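Local coordinates for mannosephosphate isomerase, putative (Archaeoglobus fulgidus, PDB 1ZX5), which probably interconverts D-mannose 6-phosphate and D-fructose 6-phosphate as a zinc-dependent isomerase of the type 1 family, at residues A[5-10]-A[273-278]. Numbering follows the deposited sequence.
Sequences PSFIFQ and YSCLVP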
ATOM      1  N   PRO A   5      -2.156  20.813 -11.602  1.00 35.73           N
ATOM      2  CA  PRO A   5      -2.597  21.447 -10.361  1.00 33.87           C
ATOM      3  C   PRO A   5      -1.922  20.788  -9.163  1.00 32.24           C
ATOM      4  O   PRO A   5      -1.251  19.768  -9.322  1.00 31.64           O
ATOM      5  CB  PRO A   5      -4.103  21.179 -10.346  1.00 33.87           C
ATOM      6  CG  PRO A   5      -4.274  19.953 -11.159  1.00 34.30           C
ATOM      7  CD  PRO A   5      -3.222  20.001 -12.218  1.00 35.32           C
ATOM      8  N   SER A   6      -2.089  21.380  -7.985  1.00 30.63           N
ATOM      9  CA  SER A   6      -1.530  20.835  -6.753  1.00 29.29           C
ATOM     10  C   SER A   6      -2.170  19.511  -6.330  1.00 28.74           C
ATOM     11  O   SER A   6      -1.500  18.652  -5.764  1.00 28.90           O
ATOM     12  CB  SER A   6      -1.676  21.842  -5.613  1.00 28.89           C
ATOM     13  OG  SER A   6      -0.705  22.854  -5.702  1.00 28.12           O
ATOM     14  N   PHE A   7      -3.467  19.367  -6.588  1.00 27.82           N
ATOM     15  CA  PHE A   7      -4.246  18.272  -6.051  1.00 27.23           C
ATOM     16  C   PHE A   7      -5.047  17.569  -7.139  1.00 27.48           C
ATOM     17  O   PHE A   7      -5.939  18.162  -7.755  1.00 27.87           O
ATOM     18  CB  PHE A   7      -5.175  18.772  -4.933  1.00 27.09           C
ATOM     19  CG  PHE A   7      -4.496  19.676  -3.930  1.00 26.30           C
ATOM     20  CD1 PHE A   7      -3.439  19.209  -3.147  1.00 26.53           C
ATOM     21  CD2 PHE A   7      -4.911  20.991  -3.776  1.00 25.38           C
ATOM     22  CE1 PHE A   7      -2.805  20.048  -2.227  1.00 26.47           C
ATOM     23  CE2 PHE A   7      -4.288  21.834  -2.859  1.00 26.23           C
ATOM     24  CZ  PHE A   7      -3.234  21.355  -2.080  1.00 25.57           C
ATOM     25  N   ILE A   8      -4.707  16.303  -7.369  1.00 27.07           N
ATOM     26  CA  ILE A   8      -5.351  15.485  -8.379  1.00 26.88           C
ATOM     27  C   ILE A   8      -6.153  14.398  -7.672  1.00 27.18           C
ATOM     28  O   ILE A   8      -5.653  13.736  -6.763  1.00 27.07           O
ATOM     29  CB  ILE A   8      -4.319  14.904  -9.380  1.00 26.82           C
ATOM     30  CG1 ILE A   8      -3.645  16.052 -10.156  1.00 26.70           C
ATOM     31  CG2 ILE A   8      -4.972  13.863 -10.330  1.00 25.33           C
ATOM     32  CD1 ILE A   8      -2.394  15.646 -10.951  1.00 26.92           C
ATOM     33  N   PHE A   9      -7.407  14.248  -8.082  1.00 27.47           N
ATOM     34  CA  PHE A   9      -8.332  13.322  -7.443  1.00 28.37           C
ATOM     35  C   PHE A   9      -8.666  12.175  -8.389  1.00 28.74           C
ATOM     36  O   PHE A   9      -8.527  12.321  -9.601  1.00 28.90           O
ATOM     37  CB  PHE A   9      -9.583  14.089  -6.993  1.00 27.62           C
ATOM     38  CG  PHE A   9      -9.287  15.103  -5.927  1.00 27.99           C
ATOM     39  CD1 PHE A   9      -9.212  14.721  -4.591  1.00 26.80           C
ATOM     40  CD2 PHE A   9      -9.020  16.434  -6.262  1.00 27.61           C
ATOM     41  CE1 PHE A   9      -8.908  15.646  -3.602  1.00 27.05           C
ATOM     42  CE2 PHE A   9      -8.708  17.366  -5.275  1.00 27.74           C
ATOM     43  CZ  PHE A   9      -8.649  16.972  -3.943  1.00 26.52           C
ATOM     44  N   GLN A  10      -9.076  11.030  -7.845  1.00 29.86           N
ATOM     45  CA  GLN A  10      -9.618   9.960  -8.696  1.00 30.96           C
ATOM     46  C   GLN A  10     -10.991  10.361  -9.178  1.00 31.42           C
ATOM     47  O   GLN A  10     -11.788  10.866  -8.395  1.00 31.80           O
ATOM     48  CB  GLN A  10      -9.724   8.619  -7.959  1.00 30.71           C
ATOM     49  CG  GLN A  10      -8.392   7.972  -7.719  1.00 31.33           C
ATOM     50  CD  GLN A  10      -8.476   6.486  -7.436  1.00 30.17           C
ATOM     51  OE1 GLN A  10      -9.452   5.972  -6.883  1.00 32.83           O
ATOM     52  NE2 GLN A  10      -7.433   5.794  -7.790  1.00 27.85           N
ATOM     53  N   TYR A 273     -10.564   9.021   1.362  1.00 24.22           N
ATOM     54  CA  TYR A 273     -10.168   9.426   0.018  1.00 24.38           C
ATOM     55  C   TYR A 273      -8.729   9.909  -0.024  1.00 24.82           C
ATOM     56  O   TYR A 273      -8.170  10.335   0.995  1.00 24.22           O
ATOM     57  CB  TYR A 273     -11.129  10.491  -0.536  1.00 24.22           C
ATOM     58  CG  TYR A 273     -12.504   9.925  -0.839  1.00 24.73           C
ATOM     59  CD1 TYR A 273     -12.801   9.398  -2.095  1.00 25.05           C
ATOM     60  CD2 TYR A 273     -13.496   9.884   0.150  1.00 24.62           C
ATOM     61  CE1 TYR A 273     -14.069   8.849  -2.368  1.00 24.69           C
ATOM     62  CE2 TYR A 273     -14.753   9.348  -0.106  1.00 24.61           C
ATOM     63  CZ  TYR A 273     -15.028   8.836  -1.367  1.00 25.34           C
ATOM     64  OH  TYR A 273     -16.272   8.313  -1.612  1.00 27.21           O
ATOM     65  N   SER A 274      -8.155   9.844  -1.220  1.00 24.94           N
ATOM     66  CA  SER A 274      -6.769  10.169  -1.459  1.00 25.85           C
ATOM     67  C   SER A 274      -6.642  11.281  -2.472  1.00 26.45           C
ATOM     68  O   SER A 274      -7.528  11.518  -3.302  1.00 26.41           O
ATOM     69  CB  SER A 274      -6.002   8.962  -2.010  1.00 25.39           C
ATOM     70  OG  SER A 274      -6.015   7.915  -1.076  1.00 29.26           O
ATOM     71  N   CYS A 275      -5.463  11.876  -2.453  1.00 26.60           N
ATOM     72  CA  CYS A 275      -5.158  12.989  -3.279  1.00 27.99           C
ATOM     73  C   CYS A 275      -3.723  12.797  -3.792  1.00 27.13           C
ATOM     74  O   CYS A 275      -2.828  12.456  -3.024  1.00 27.33           O
ATOM     75  CB  CYS A 275      -5.277  14.201  -2.350  1.00 28.58           C
ATOM     76  SG  CYS A 275      -4.792  15.622  -3.008  1.00 34.72           S
ATOM     77  N   LEU A 276      -3.514  13.008  -5.089  1.00 26.54           N
ATOM     78  CA  LEU A 276      -2.191  12.932  -5.704  1.00 25.75           C
ATOM     79  C   LEU A 276      -1.604  14.343  -5.871  1.00 25.46           C
ATOM     80  O   LEU A 276      -2.221  15.217  -6.492  1.00 25.04           O
ATOM     81  CB  LEU A 276      -2.276  12.212  -7.061  1.00 25.22           C
ATOM     82  CG  LEU A 276      -1.057  12.191  -8.002  1.00 26.76           C
ATOM     83  CD1 LEU A 276       0.039  11.287  -7.476  1.00 26.26           C
ATOM     84  CD2 LEU A 276      -1.477  11.718  -9.410  1.00 26.67           C
ATOM     85  N   VAL A 277      -0.417  14.556  -5.305  1.00 24.85           N
ATOM     86  CA  VAL A 277       0.250  15.844  -5.350  1.00 24.60           C
ATOM     87  C   VAL A 277       1.509  15.717  -6.208  1.00 24.84           C
ATOM     88  O   VAL A 277       2.456  15.033  -5.814  1.00 24.94           O
ATOM     89  CB  VAL A 277       0.633  16.342  -3.929  1.00 24.80           C
ATOM     90  CG1 VAL A 277       1.217  17.770  -3.988  1.00 23.68           C
ATOM     91  CG2 VAL A 277      -0.575  16.245  -2.956  1.00 22.41           C
ATOM     92  N   PRO A 278       1.518  16.357  -7.392  1.00 24.92           N
ATOM     93  CA  PRO A 278       2.726  16.345  -8.230  1.00 25.17           C
ATOM     94  C   PRO A 278       3.916  17.038  -7.557  1.00 25.15           C
ATOM     95  O   PRO A 278       3.725  17.967  -6.765  1.00 25.02           O
ATOM     96  CB  PRO A 278       2.300  17.109  -9.499  1.00 25.09           C
ATOM     97  CG  PRO A 278       0.789  17.069  -9.497  1.00 25.32           C
ATOM     98  CD  PRO A 278       0.414  17.102  -8.027  1.00 24.86           C
TER
HETATM   99  O   HOH W   1      -9.505  10.737  -4.914  1.00 29.85           O
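With SG anti to the backbone N (chi1 173°), Cys275 brings its sulfur against both Phe7 and Phe9, whose CG atoms both stand anti to their own carbonyl carbons. Cys275 SG touches Phe7 CB at 3.7 Å, an apolar contact, and lies oblique to both rings in sulfur-aromatic contacts, 5.0 Å from the Phe7 centroid and 4.6 Å from that of Phe9. Val277 CG2 meets the Phe7 ring at its edge, 4.1 Å from CD1, the two side chains running side by side. Cutting Phe9 back to an alanine would probably leave the sulfur without one of its two aromatic neighbours and open a gap beside Ala267 and Leu269 of strand 266-269.

Ile8 and Leu276 face the other way. Their backbones are tied by a reciprocal pair of hydrogen bonds, Leu276 N to Ile8 O at 2.8 Å, nearly straight, and Ile8 N to Leu276 O at 2.9 Å. Beyond them Ile8 CD1 reaches Pro278 CG at 3.8 Å, while Leu276 packs on helix 61-73. At the Gln10 end a water takes over, accepting from Gln10 N and donating to Ser274 O.

On its other side, strand 274-277 is hydrogen-bonded to strand 250-256. It is the outermost strand within this chain of a five-stranded sheet in the C-terminal cupin region, and segment 5-10 adds to its remaining edge by a single antiparallel bridge, the hydrogen-bonded pair Ile8-Leu276.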